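Fatty acid/retinol binding protein protein 7, isoform A, confirmed BY transcript evidence (Caenorhabditis elegans, PDB 2W9Y) probably binds fatty acids such as oleic acid, and retinoids, as a small, all-helical lipid-carrier protein of the nematode fatty-acid and retinol-binding family. Local coordinates at residues M3-L8 against C100-G105; K13-T18 against I92-T97; D78-A83 against A129-N134. All coordinates share one frame; numbering follows the deposited sequence. Where two conformers were deposited one is given.

Interaction 1 of 3, residues M3-L8 against C100-G105; sequences MSVASL and CSLTVG
Met-3 meets the last turn of helix 82-104 with both its backbone and its side chain. Its carbonyl O lies 3.4 Å from Leu-102 CG, a van der Waals contact on the leucine's branch point. The thioether chain, bent at chi2 and chi3 (-73° and -61°), curls back so that the methyl CE comes to 3.2 Å from Thr-103 OG1 and also approaches Leu-102 CD2. The threonine hydroxyl itself is hydrogen-bonded to the carbonyl of Leu-99 in the preceding turn, which satisfies it within the helix. Ser-4 brings its carbonyl O to 3.9 Å from Leu-102 CD1. Val-5 opens a short 3-10 turn and lays CA 3.8 Å from Leu-102 CD2, while its CG2 touches the same methyl, the two side chains crossing at about a right angle. Ser-7 folds back on the turn, its backbone N bonding Ser-4 O and its OG 4.0 Å from Leu-102 CD1. Leu-8 adds a contact, with CG 4.2 Å from Leu-102 CD2. Leu-102 suits its place: CG anti to the backbone N (chi1 -175°) sends the branched end straight into the curved N-terminal segment. Just beyond, Gly-105 ends the helix in a Schellman motif, its positive phi being easy for glycine. Helix 18-26 backs Val-5 through Leu-21 and Ser-24, and helix 32-39 packs on Thr-103 through Leu-35 and Phe-39.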
ATOM      1  N   MET A   3      -6.396 -10.715   8.033  1.00 19.36           N
ATOM      2  CA  MET A   3      -5.477 -10.439   6.931  1.00 19.62           C
ATOM      3  C   MET A   3      -4.114 -11.136   6.877  1.00 20.87           C
ATOM      4  O   MET A   3      -3.585 -11.365   5.782  1.00 23.71           O
ATOM      5  CB  MET A   3      -5.335  -8.940   6.738  1.00 19.14           C
ATOM      6  CG  MET A   3      -6.618  -8.350   6.168  1.00 19.25           C
ATOM      7  SD  MET A   3      -6.842  -8.797   4.401  1.00 24.07           S
ATOM      8  CE  MET A   3      -5.375  -8.046   3.687  1.00 23.57           C
ATOM      9  N   SER A   4      -3.525 -11.468   8.015  1.00 20.96           N
ATOM     10  CA  SER A   4      -2.192 -12.095   8.049  1.00 18.83           C
ATOM     11  C   SER A   4      -1.071 -11.142   7.527  1.00 17.02           C
ATOM     12  O   SER A   4      -0.113 -11.601   6.906  1.00 14.73           O
ATOM     13  CB  SER A   4      -2.128 -13.422   7.254  1.00 19.69           C
ATOM     14  OG  SER A   4      -3.107 -14.396   7.597  1.00 22.92           O
ATOM     15  N   VAL A   5      -1.155  -9.853   7.812  1.00 15.76           N
ATOM     16  CA  VAL A   5      -0.024  -8.912   7.474  1.00 15.44           C
ATOM     17  C   VAL A   5       1.338  -9.339   8.011  1.00 14.57           C
ATOM     18  O   VAL A   5       2.374  -9.122   7.386  1.00 14.65           O
ATOM     19  CB  VAL A   5      -0.310  -7.495   8.032  1.00 18.00           C
ATOM     20  CG1 VAL A   5       0.976  -6.654   8.019  1.00 16.68           C
ATOM     21  CG2 VAL A   5      -1.416  -6.812   7.141  1.00 20.97           C
ATOM     22  N   ALA A   6       1.352  -9.956   9.177  1.00 13.94           N
ATOM     23  CA  ALA A   6       2.603 -10.349   9.780  1.00 12.92           C
ATOM     24  C   ALA A   6       3.333 -11.426   8.996  1.00 12.56           C
ATOM     25  O   ALA A   6       4.556 -11.603   9.160  1.00 12.92           O
ATOM     26  CB  ALA A   6       2.352 -10.846  11.197  1.00 15.15           C
ATOM     27  N   SER A   7       2.609 -12.137   8.139  1.00 11.70           N
ATOM     28  CA  SER A   7       3.205 -13.215   7.351  1.00 12.14           C
ATOM     29  C   SER A   7       4.030 -12.684   6.143  1.00 11.68           C
ATOM     30  O   SER A   7       4.751 -13.478   5.482  1.00 10.92           O
ATOM     31  CB  SER A   7       2.114 -14.138   6.822  1.00 14.28           C
ATOM     32  OG  SER A   7       1.272 -13.371   5.938  1.00 17.97           O
ATOM     33  N   LEU A   8       3.912 -11.382   5.860  1.00 10.05           N
ATOM     34  CA  LEU A   8       4.613 -10.759   4.732  1.00 10.82           C
ATOM     35  C   LEU A   8       6.130 -10.753   4.994  1.00 11.49           C
ATOM     36  O   LEU A   8       6.557 -10.729   6.133  1.00 10.58           O
ATOM     37  CB  LEU A   8       4.143  -9.300   4.517  1.00 10.10           C
ATOM     38  CG  LEU A   8       2.708  -9.159   4.032  1.00 10.86           C
ATOM     39  CD1 LEU A   8       2.412  -7.668   3.867  1.00 10.41           C
ATOM     40  CD2 LEU A   8       2.642  -9.861   2.645  1.00 11.96           C
ATOM     41  N   CYS A 100      -3.334  -6.589  -2.256  1.00 15.11           N
ATOM     42  CA  CYS A 100      -4.295  -7.326  -3.114  1.00 17.36           C
ATOM     43  C   CYS A 100      -3.969  -8.846  -3.095  1.00 16.39           C
ATOM     44  O   CYS A 100      -4.819  -9.669  -2.884  1.00 15.67           O
ATOM     45  CB  CYS A 100      -4.269  -6.797  -4.551  1.00 19.12           C
ATOM     46  SG  CYS A 100      -5.380  -7.697  -5.663  1.00 27.81           S
ATOM     47  N   SER A 101      -2.705  -9.204  -3.226  1.00 15.55           N
ATOM     48  CA  SER A 101      -2.325 -10.632  -3.296  1.00 13.69           C
ATOM     49  C   SER A 101      -2.606 -11.293  -1.955  1.00 13.54           C
ATOM     50  O   SER A 101      -3.084 -12.449  -1.919  1.00 14.35           O
ATOM     51  CB  SER A 101      -0.841 -10.728  -3.654  1.00 13.25           C
ATOM     52  OG  SER A 101      -0.684 -10.244  -4.996  1.00 14.17           O
ATOM     53  N   LEU A 102      -2.297 -10.583  -0.867  1.00 13.77           N
ATOM     54  CA  LEU A 102      -2.487 -11.085   0.460  1.00 15.24           C
ATOM     55  C   LEU A 102      -3.977 -11.365   0.638  1.00 16.68           C
ATOM     56  O   LEU A 102      -4.380 -12.426   1.168  1.00 17.30           O
ATOM     57  CB  LEU A 102      -1.896 -10.094   1.524  1.00 15.27           C
ATOM     58  CG  LEU A 102      -1.928 -10.580   2.973  1.00 16.27           C
ATOM     59  CD1 LEU A 102      -1.200 -11.910   3.200  1.00 16.86           C
ATOM     60  CD2 LEU A 102      -1.486  -9.435   3.964  1.00 16.84           C
ATOM     61  N   THR A 103      -4.806 -10.459   0.145  1.00 16.63           N
ATOM     62  CA  THR A 103      -6.256 -10.594   0.321  1.00 17.52           C
ATOM     63  C   THR A 103      -6.802 -11.805  -0.466  1.00 18.08           C
ATOM     64  O   THR A 103      -7.635 -12.554   0.045  1.00 19.61           O
ATOM     65  CB  THR A 103      -6.984  -9.308  -0.128  1.00 17.33           C
ATOM     66  OG1 THR A 103      -6.560  -8.226   0.726  1.00 19.60           O
ATOM     67  CG2 THR A 103      -8.523  -9.537  -0.070  1.00 17.52           C
ATOM     68  N   VAL A 104      -6.337 -11.996  -1.695  1.00 17.39           N
ATOM     69  CA  VAL A 104      -6.881 -13.019  -2.548  1.00 19.08           C
ATOM     70  C   VAL A 104      -6.180 -14.368  -2.447  1.00 20.19           C
ATOM     71  O   VAL A 104      -6.561 -15.299  -3.145  1.00 21.88           O
ATOM     72  CB  VAL A 104      -6.964 -12.576  -4.000  1.00 18.78           C
ATOM     73  CG1 VAL A 104      -7.753 -11.282  -4.127  1.00 19.06           C
ATOM     74  CG2 VAL A 104      -5.603 -12.401  -4.550  1.00 20.64           C
ATOM     75  N   GLY A 105      -5.147 -14.463  -1.623  1.00 20.09           N
ATOM     76  CA  GLY A 105      -4.353 -15.684  -1.499  1.00 21.02           C
ATOM     77  C   GLY A 105      -3.401 -16.036  -2.615  1.00 20.95           C
ATOM     78  O   GLY A 105      -3.180 -17.224  -2.866  1.00 22.86           O
TER

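Interaction 2 of 3, residues K13-T18 against I92-T97; sequences KNFFPT and IHMVTT
Val-95 sets one methyl squarely over the ring of Phe-16, where CG1 stands 3.6 Å from the ring centroid and 9° off the ring normal, a CH-pi contact at the middle of the face. The valine's torsion makes this possible: CG1 is anti to the backbone N (chi1 177°) and points outward from helix 82-104. Its other methyl, CG2, serves a different neighbour, resting 3.7 Å from the carbonyl O of Phe-15. A beta-branched residue thus fills two places at once. Phe-16 itself has an unusual chi1 of -95°, away from the usual staggered value, and this turns its ring toward the helix although the bond to CB starts out along the interface. In this all-helical protein, the 3-10 turn 13-15 and the residues after it pass over the middle of the long helix 82-104 before the chain enters helix 18-26, for which Pro-17 occupies the N-cap position. Pro-17 CD reaches toward the valine, 4.0 Å from Val-95 CG1, and Pro-17 CG touches Ile-92 CD1 at 3.9 Å. Ile-92 starts away from the partner segment, but the end of its chain comes back to the proline. Met-94 is a bent chain whose CE returns to Phe-15 CB at 3.6 Å and comes obliquely to the ring. A flexible unbranched thioether can bend in this way, and its chain crosses the phenylalanine at about a right angle. Leu-116 of helix 111-121 packs against both Phe-15 and Met-94, while Leu-21 of helix 18-26 lies beside Phe-16.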
ATOM      1  N   LYS A  13       7.224  -5.374   4.316  1.00  9.61           N
ATOM      2  CA  LYS A  13       6.636  -4.624   5.405  1.00 10.99           C
ATOM      3  C   LYS A  13       7.263  -3.256   5.613  1.00 11.55           C
ATOM      4  O   LYS A  13       6.532  -2.298   5.912  1.00 10.49           O
ATOM      5  CB  LYS A  13       6.584  -5.434   6.678  1.00 11.75           C
ATOM      6  CG  LYS A  13       5.537  -6.570   6.556  1.00 13.37           C
ATOM      7  CD  LYS A  13       5.511  -7.425   7.862  1.00 13.71           C
ATOM      8  CE  LYS A  13       6.740  -8.267   8.031  1.00 16.79           C
ATOM      9  NZ  LYS A  13       6.394  -9.380   8.975  1.00 20.03           N
ATOM     10  N   ASN A  14       8.601  -3.170   5.497  1.00 12.38           N
ATOM     11  CA  ASN A  14       9.342  -1.934   5.565  1.00 11.85           C
ATOM     12  C   ASN A  14       8.757  -0.759   4.798  1.00 10.52           C
ATOM     13  O   ASN A  14       8.806   0.385   5.313  1.00 10.37           O
ATOM     14  CB  ASN A  14      10.774  -2.118   5.068  1.00 10.90           C
ATOM     15  CG  ASN A  14      11.667  -2.812   6.042  1.00 12.76           C
ATOM     16  OD1 ASN A  14      11.269  -3.122   7.161  1.00 14.63           O
ATOM     17  ND2 ASN A  14      12.890  -3.121   5.602  1.00 14.36           N
ATOM     18  N   PHE A  15       8.197  -1.008   3.596  1.00 10.07           N
ATOM     19  CA  PHE A  15       7.686   0.042   2.715  1.00  9.46           C
ATOM     20  C   PHE A  15       6.195   0.433   2.941  1.00  8.64           C
ATOM     21  O   PHE A  15       5.710   1.362   2.314  1.00  9.32           O
ATOM     22  CB  PHE A  15       7.847  -0.382   1.229  1.00  9.03           C
ATOM     23  CG  PHE A  15       9.248  -0.382   0.803  1.00 12.18           C
ATOM     24  CD1 PHE A  15       9.925   0.826   0.630  1.00 10.23           C
ATOM     25  CD2 PHE A  15       9.936  -1.561   0.649  1.00 11.95           C
ATOM     26  CE1 PHE A  15      11.287   0.841   0.287  1.00 12.12           C
ATOM     27  CE2 PHE A  15      11.275  -1.561   0.230  1.00 14.77           C
ATOM     28  CZ  PHE A  15      11.947  -0.382   0.064  1.00  9.68           C
ATOM     29  N   PHE A  16       5.468  -0.300   3.784  1.00  8.60           N
ATOM     30  CA  PHE A  16       4.023  -0.069   3.933  1.00  8.17           C
ATOM     31  C   PHE A  16       3.753   1.277   4.665  1.00  8.33           C
ATOM     32  O   PHE A  16       4.271   1.468   5.747  1.00  9.34           O
ATOM     33  CB  PHE A  16       3.340  -1.223   4.752  1.00 10.15           C
ATOM     34  CG  PHE A  16       2.732  -2.300   3.876  1.00 11.06           C
ATOM     35  CD1 PHE A  16       3.528  -3.104   3.020  1.00 12.66           C
ATOM     36  CD2 PHE A  16       1.369  -2.470   3.847  1.00 13.40           C
ATOM     37  CE1 PHE A  16       2.939  -4.055   2.188  1.00 12.64           C
ATOM     38  CE2 PHE A  16       0.775  -3.419   3.050  1.00 13.24           C
ATOM     39  CZ  PHE A  16       1.553  -4.212   2.206  1.00 12.41           C
ATOM     40  N   PRO A  17       2.981   2.187   4.056  1.00  7.53           N
ATOM     41  CA  PRO A  17       2.511   3.339   4.889  1.00  7.76           C
ATOM     42  C   PRO A  17       1.645   2.877   6.047  1.00  8.27           C
ATOM     43  O   PRO A  17       1.010   1.824   5.975  1.00  9.16           O
ATOM     44  CB  PRO A  17       1.670   4.170   3.924  1.00  8.17           C
ATOM     45  CG  PRO A  17       2.220   3.792   2.487  1.00  7.92           C
ATOM     46  CD  PRO A  17       2.502   2.302   2.637  1.00  7.46           C
ATOM     47  N   THR A  18       1.648   3.656   7.122  1.00  8.45           N
ATOM     48  CA  THR A  18       0.870   3.377   8.341  1.00  9.35           C
ATOM     49  C   THR A  18      -0.595   3.141   8.033  1.00 10.20           C
ATOM     50  O   THR A  18      -1.218   2.144   8.567  1.00 10.42           O
ATOM     51  CB  THR A  18       1.076   4.462   9.423  1.00  8.21           C
ATOM     52  OG1 THR A  18       2.454   4.356   9.875  1.00 10.89           O
ATOM     53  CG2 THR A  18       0.160   4.161  10.660  1.00  7.67           C
ATOM     54  N   ILE A  92       4.094   2.806  -3.927  1.00  9.73           N
ATOM     55  CA  ILE A  92       2.726   2.564  -3.611  1.00 11.76           C
ATOM     56  C   ILE A  92       2.193   1.428  -4.502  1.00 13.03           C
ATOM     57  O   ILE A  92       1.385   0.622  -4.033  1.00 12.01           O
ATOM     58  CB  ILE A  92       1.867   3.823  -3.835  1.00 13.77           C
ATOM     59  CG1 ILE A  92       2.294   4.918  -2.854  1.00 13.62           C
ATOM     60  CG2 ILE A  92       0.344   3.502  -3.688  1.00 12.25           C
ATOM     61  CD1 ILE A  92       1.909   4.576  -1.362  1.00 16.11           C
ATOM     62  N   HIS A  93       2.627   1.362  -5.768  1.00 10.93           N
ATOM     63  CA  HIS A  93       2.243   0.230  -6.627  1.00 12.19           C
ATOM     64  C   HIS A  93       2.660  -1.085  -6.007  1.00 11.90           C
ATOM     65  O   HIS A  93       1.847  -2.031  -5.979  1.00 13.08           O
ATOM     66  CB  HIS A  93       2.809   0.362  -8.018  1.00 12.86           C
ATOM     67  CG  HIS A  93       2.259  -0.623  -8.988  1.00 20.33           C
ATOM     68  ND1 HIS A  93       2.951  -1.744  -9.404  1.00 25.27           N
ATOM     69  CD2 HIS A  93       1.084  -0.635  -9.665  1.00 25.94           C
ATOM     70  CE1 HIS A  93       2.226  -2.404 -10.292  1.00 25.48           C
ATOM     71  NE2 HIS A  93       1.091  -1.753 -10.470  1.00 27.08           N
ATOM     72  N   MET A  94       3.866  -1.158  -5.449  1.00  9.20           N
ATOM     73  CA  MET A  94       4.303  -2.391  -4.785  1.00 10.31           C
ATOM     74  C   MET A  94       3.370  -2.740  -3.615  1.00 10.05           C
ATOM     75  O   MET A  94       2.864  -3.879  -3.511  1.00  9.98           O
ATOM     76  CB  MET A  94       5.760  -2.275  -4.299  1.00  9.42           C
ATOM     77  CG  MET A  94       6.381  -3.578  -3.849  1.00 11.91           C
ATOM     78  SD  MET A  94       5.995  -4.096  -2.132  1.00 14.86           S
ATOM     79  CE  MET A  94       6.873  -2.840  -1.155  1.00 13.30           C
ATOM     80  N   VAL A  95       3.122  -1.755  -2.743  1.00  9.35           N
ATOM     81  CA  VAL A  95       2.258  -1.979  -1.581  1.00  9.71           C
ATOM     82  C   VAL A  95       0.841  -2.405  -1.937  1.00 11.06           C
ATOM     83  O   VAL A  95       0.256  -3.351  -1.294  1.00  9.79           O
ATOM     84  CB  VAL A  95       2.223  -0.680  -0.723  1.00 10.84           C
ATOM     85  CG1 VAL A  95       1.290  -0.848   0.425  1.00 10.52           C
ATOM     86  CG2 VAL A  95       3.649  -0.363  -0.187  1.00  8.82           C
ATOM     87  N   THR A  96       0.296  -1.780  -2.975  0.50 10.56           N
ATOM     88  CA  THR A  96      -1.080  -2.065  -3.413  0.50 10.83           C
ATOM     89  C   THR A  96      -1.164  -3.494  -3.893  0.50 11.58           C
ATOM     90  O   THR A  96      -2.001  -4.265  -3.411  0.50 11.96           O
ATOM     91  CB  THR A  96      -1.502  -1.160  -4.560  0.50 10.35           C
ATOM     92  OG1 THR A  96      -1.508   0.207  -4.130  0.50 10.53           O
ATOM     93  CG2 THR A  96      -2.880  -1.545  -5.064  0.50 10.23           C
ATOM     94  N   THR A  97      -0.270  -3.851  -4.818  1.00 11.96           N
ATOM     95  CA  THR A  97      -0.192  -5.232  -5.396  1.00 13.06           C
ATOM     96  C   THR A  97      -0.079  -6.273  -4.271  1.00 13.03           C
ATOM     97  O   THR A  97      -0.785  -7.295  -4.250  1.00 12.25           O
ATOM     98  CB  THR A  97       1.066  -5.393  -6.265  1.00 12.83           C
ATOM     99  OG1 THR A  97       0.946  -4.546  -7.392  1.00 17.82           O
ATOM    100  CG2 THR A  97       1.163  -6.798  -6.811  1.00 16.84           C
TER

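Interaction 3 of 3, residues D78-A83 against A129-N134; sequences DGLSPA and AALRKN
Asn-134 and Leu-80 approach from opposite directions where the N-cap turn before helix 82-104 packs on the C-terminal end of helix 125-134, near the surface of this all-helical fold. The polar part is one bond: Asn-134 ND2 donates to the backbone O of Asp-78 over 2.9 Å, with an N-H...O angle of 163°. The acceptor lies almost exactly in the plane of the asparagine amide, whereas the donor is tilted 21° from the carbonyl plane of Asp-78. Asparagine suits the site because its short side chain ends in an amide that can offer two N-H groups, and the same nitrogen also bonds the carbonyl of Arg-76. Two backbone acceptors on one nitrogen probably hold the amide in its orientation. Leu-80 supplies the apolar part beside this bond. Its CG lies 3.6 Å from Asn-134 ND2, and its two methyls divide the helix surface between them: CD2 touches Ala-130 CB at 3.8 Å, and CD1 touches Leu-131 CD2 at 3.8 Å, the two leucines crossing at about a right angle. The small Ala-130 lets the helix come close to the turn, and Leu-131 continues inward toward Tyr-87 and Phe-120. Farther out, Gly-79 takes a positive phi of 77°, readily adopted by glycine, as the turn passes from Asp-78 to Leu-80. Ser-81 then starts helix 82-104 as its N-cap, its OG bonded to the backbone N of Ala-84 and also to OD1 of Asp-127.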
ATOM      1  N   ASP A  78       3.185  15.265  -1.742  1.00 10.03           N
ATOM      2  CA  ASP A  78       3.282  16.757  -1.833  1.00 10.76           C
ATOM      3  C   ASP A  78       4.691  17.337  -1.825  1.00 11.70           C
ATOM      4  O   ASP A  78       5.520  16.978  -0.968  1.00 10.72           O
ATOM      5  CB  ASP A  78       2.450  17.461  -0.704  1.00 12.19           C
ATOM      6  CG  ASP A  78       0.923  17.343  -0.921  1.00 18.34           C
ATOM      7  OD1 ASP A  78       0.456  16.986  -2.049  1.00 20.71           O
ATOM      8  OD2 ASP A  78       0.158  17.604   0.063  1.00 24.51           O
ATOM      9  N   GLY A  79       4.971  18.261  -2.768  1.00 10.28           N
ATOM     10  CA  GLY A  79       6.256  18.948  -2.751  1.00 11.12           C
ATOM     11  C   GLY A  79       7.480  18.228  -3.260  1.00 10.28           C
ATOM     12  O   GLY A  79       8.565  18.864  -3.407  1.00 11.43           O
ATOM     13  N   LEU A  80       7.310  16.929  -3.571  1.00  9.91           N
ATOM     14  CA  LEU A  80       8.386  16.108  -4.093  1.00 11.19           C
ATOM     15  C   LEU A  80       8.789  16.477  -5.520  1.00 11.15           C
ATOM     16  O   LEU A  80       7.938  16.927  -6.279  1.00 12.38           O
ATOM     17  CB  LEU A  80       8.037  14.611  -4.018  1.00 10.22           C
ATOM     18  CG  LEU A  80       7.789  13.954  -2.649  1.00 10.17           C
ATOM     19  CD1 LEU A  80       7.403  12.456  -2.796  1.00 10.33           C
ATOM     20  CD2 LEU A  80       9.048  14.103  -1.763  1.00 12.38           C
ATOM     21  N   SER A  81      10.071  16.246  -5.853  1.00 10.39           N
ATOM     22  CA  SER A  81      10.636  16.442  -7.190  1.00 10.57           C
ATOM     23  C   SER A  81      10.103  15.339  -8.112  1.00 10.14           C
ATOM     24  O   SER A  81       9.618  14.327  -7.627  1.00 10.33           O
ATOM     25  CB  SER A  81      12.132  16.242  -7.094  1.00  9.82           C
ATOM     26  OG  SER A  81      12.453  14.810  -7.004  1.00 11.17           O
ATOM     27  N   PRO A  82      10.225  15.513  -9.439  1.00 10.55           N
ATOM     28  CA  PRO A  82       9.721  14.544 -10.413  1.00 11.13           C
ATOM     29  C   PRO A  82      10.282  13.186 -10.173  1.00  9.41           C
ATOM     30  O   PRO A  82       9.514  12.208 -10.247  1.00  9.89           O
ATOM     31  CB  PRO A  82      10.197  15.120 -11.766  1.00 11.38           C
ATOM     32  CG  PRO A  82      10.165  16.621 -11.492  1.00 12.56           C
ATOM     33  CD  PRO A  82      10.510  16.819 -10.054  1.00 10.92           C
ATOM     34  N   ALA A  83      11.560  13.095  -9.808  1.00  9.41           N
ATOM     35  CA  ALA A  83      12.216  11.787  -9.591  1.00  9.14           C
ATOM     36  C   ALA A  83      11.702  11.111  -8.335  1.00  9.25           C
ATOM     37  O   ALA A  83      11.479   9.877  -8.305  1.00  8.74           O
ATOM     38  CB  ALA A  83      13.748  11.933  -9.468  1.00  9.23           C
ATOM     39  N   ALA A 129      16.186  12.625   1.405  1.00 10.33           N
ATOM     40  CA  ALA A 129      15.787  13.365   2.617  1.00  9.60           C
ATOM     41  C   ALA A 129      14.302  13.803   2.479  1.00  9.53           C
ATOM     42  O   ALA A 129      13.521  13.769   3.432  1.00 10.25           O
ATOM     43  CB  ALA A 129      16.660  14.575   2.843  1.00  9.78           C
ATOM     44  N   ALA A 130      13.906  14.193   1.285  1.00  9.40           N
ATOM     45  CA  ALA A 130      12.518  14.642   1.070  1.00  8.83           C
ATOM     46  C   ALA A 130      11.493  13.489   1.255  1.00  8.40           C
ATOM     47  O   ALA A 130      10.348  13.704   1.780  1.00  6.57           O
ATOM     48  CB  ALA A 130      12.368  15.253  -0.301  1.00 10.52           C
ATOM     49  N   LEU A 131      11.837  12.321   0.687  1.00  7.54           N
ATOM     50  CA  LEU A 131      11.041  11.128   0.874  1.00  7.25           C
ATOM     51  C   LEU A 131      10.913  10.767   2.348  1.00  8.39           C
ATOM     52  O   LEU A 131       9.808  10.384   2.807  1.00  8.53           O
ATOM     53  CB  LEU A 131      11.619   9.937   0.079  1.00  7.04           C
ATOM     54  CG  LEU A 131      11.322   9.962  -1.457  1.00  7.45           C
ATOM     55  CD1 LEU A 131      12.308   9.079  -2.359  1.00 10.19           C
ATOM     56  CD2 LEU A 131       9.851   9.695  -1.829  1.00  8.20           C
ATOM     57  N   ARG A 132      12.031  10.827   3.071  1.00  7.52           N
ATOM     58  CA  ARG A 132      11.989  10.480   4.532  1.00  8.97           C
ATOM     59  C   ARG A 132      11.137  11.506   5.299  1.00  8.59           C
ATOM     60  O   ARG A 132      10.377  11.158   6.190  1.00  8.94           O
ATOM     61  CB  ARG A 132      13.391  10.389   5.108  1.00  8.69           C
ATOM     62  CG  ARG A 132      14.100   9.068   4.624  1.00  9.71           C
ATOM     63  CD  ARG A 132      15.576   9.092   5.029  1.00 13.71           C
ATOM     64  NE  ARG A 132      16.089   7.737   5.018  1.00 17.18           N
ATOM     65  CZ  ARG A 132      17.287   7.435   4.566  1.00 19.43           C
ATOM     66  NH1 ARG A 132      18.047   8.409   4.049  1.00 20.09           N
ATOM     67  NH2 ARG A 132      17.699   6.166   4.579  1.00 18.70           N
ATOM     68  N   LYS A 133      11.218  12.759   4.880  1.00  8.59           N
ATOM     69  CA  LYS A 133      10.469  13.815   5.587  1.00  9.00           C
ATOM     70  C   LYS A 133       8.966  13.578   5.343  1.00  7.71           C
ATOM     71  O   LYS A 133       8.148  13.772   6.233  1.00  7.84           O
ATOM     72  CB  LYS A 133      10.920  15.212   5.087  1.00  8.72           C
ATOM     73  CG  LYS A 133      10.277  16.427   5.824  1.00 14.22           C
ATOM     74  CD  LYS A 133      10.867  17.760   5.227  1.00 17.91           C
ATOM     75  CE  LYS A 133       9.873  18.865   5.279  1.00 21.15           C
ATOM     76  NZ  LYS A 133      10.564  20.164   5.048  1.00 27.17           N
ATOM     77  N   ASN A 134       8.589  13.232   4.113  1.00  5.90           N
ATOM     78  CA  ASN A 134       7.190  12.971   3.815  1.00  7.26           C
ATOM     79  C   ASN A 134       6.651  11.600   4.343  1.00  7.57           C
ATOM     80  O   ASN A 134       5.421  11.380   4.401  1.00  9.64           O
ATOM     81  CB  ASN A 134       6.946  13.062   2.306  1.00  7.58           C
ATOM     82  CG  ASN A 134       6.669  14.488   1.815  1.00  9.60           C
ATOM     83  OD1 ASN A 134       6.741  15.439   2.599  1.00 13.34           O
ATOM     84  ND2 ASN A 134       6.265  14.636   0.526  1.00  9.57           N
TER

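All three contacts involve helix 82-104 or its approach: its C-terminal end in interaction 1, its middle in interaction 2, and in interaction 3 the turn just before its first residue. Interactions 1 and 2 have centres about 12 Å apart and touch: Lys-13 NZ bonds Ala-6 O, and Leu-8 CD1 lies 3.9 Å from Phe-16 CZ, so the N-terminal part of the chain lies against the helix at both places. Interaction 3 is separate, its centre about 28 Å from that of interaction 1, on the opposite side of the chain's centre, and about 16 Å from that of interaction 2. Interaction 2 is the most central, about 4 Å from the chain's centre.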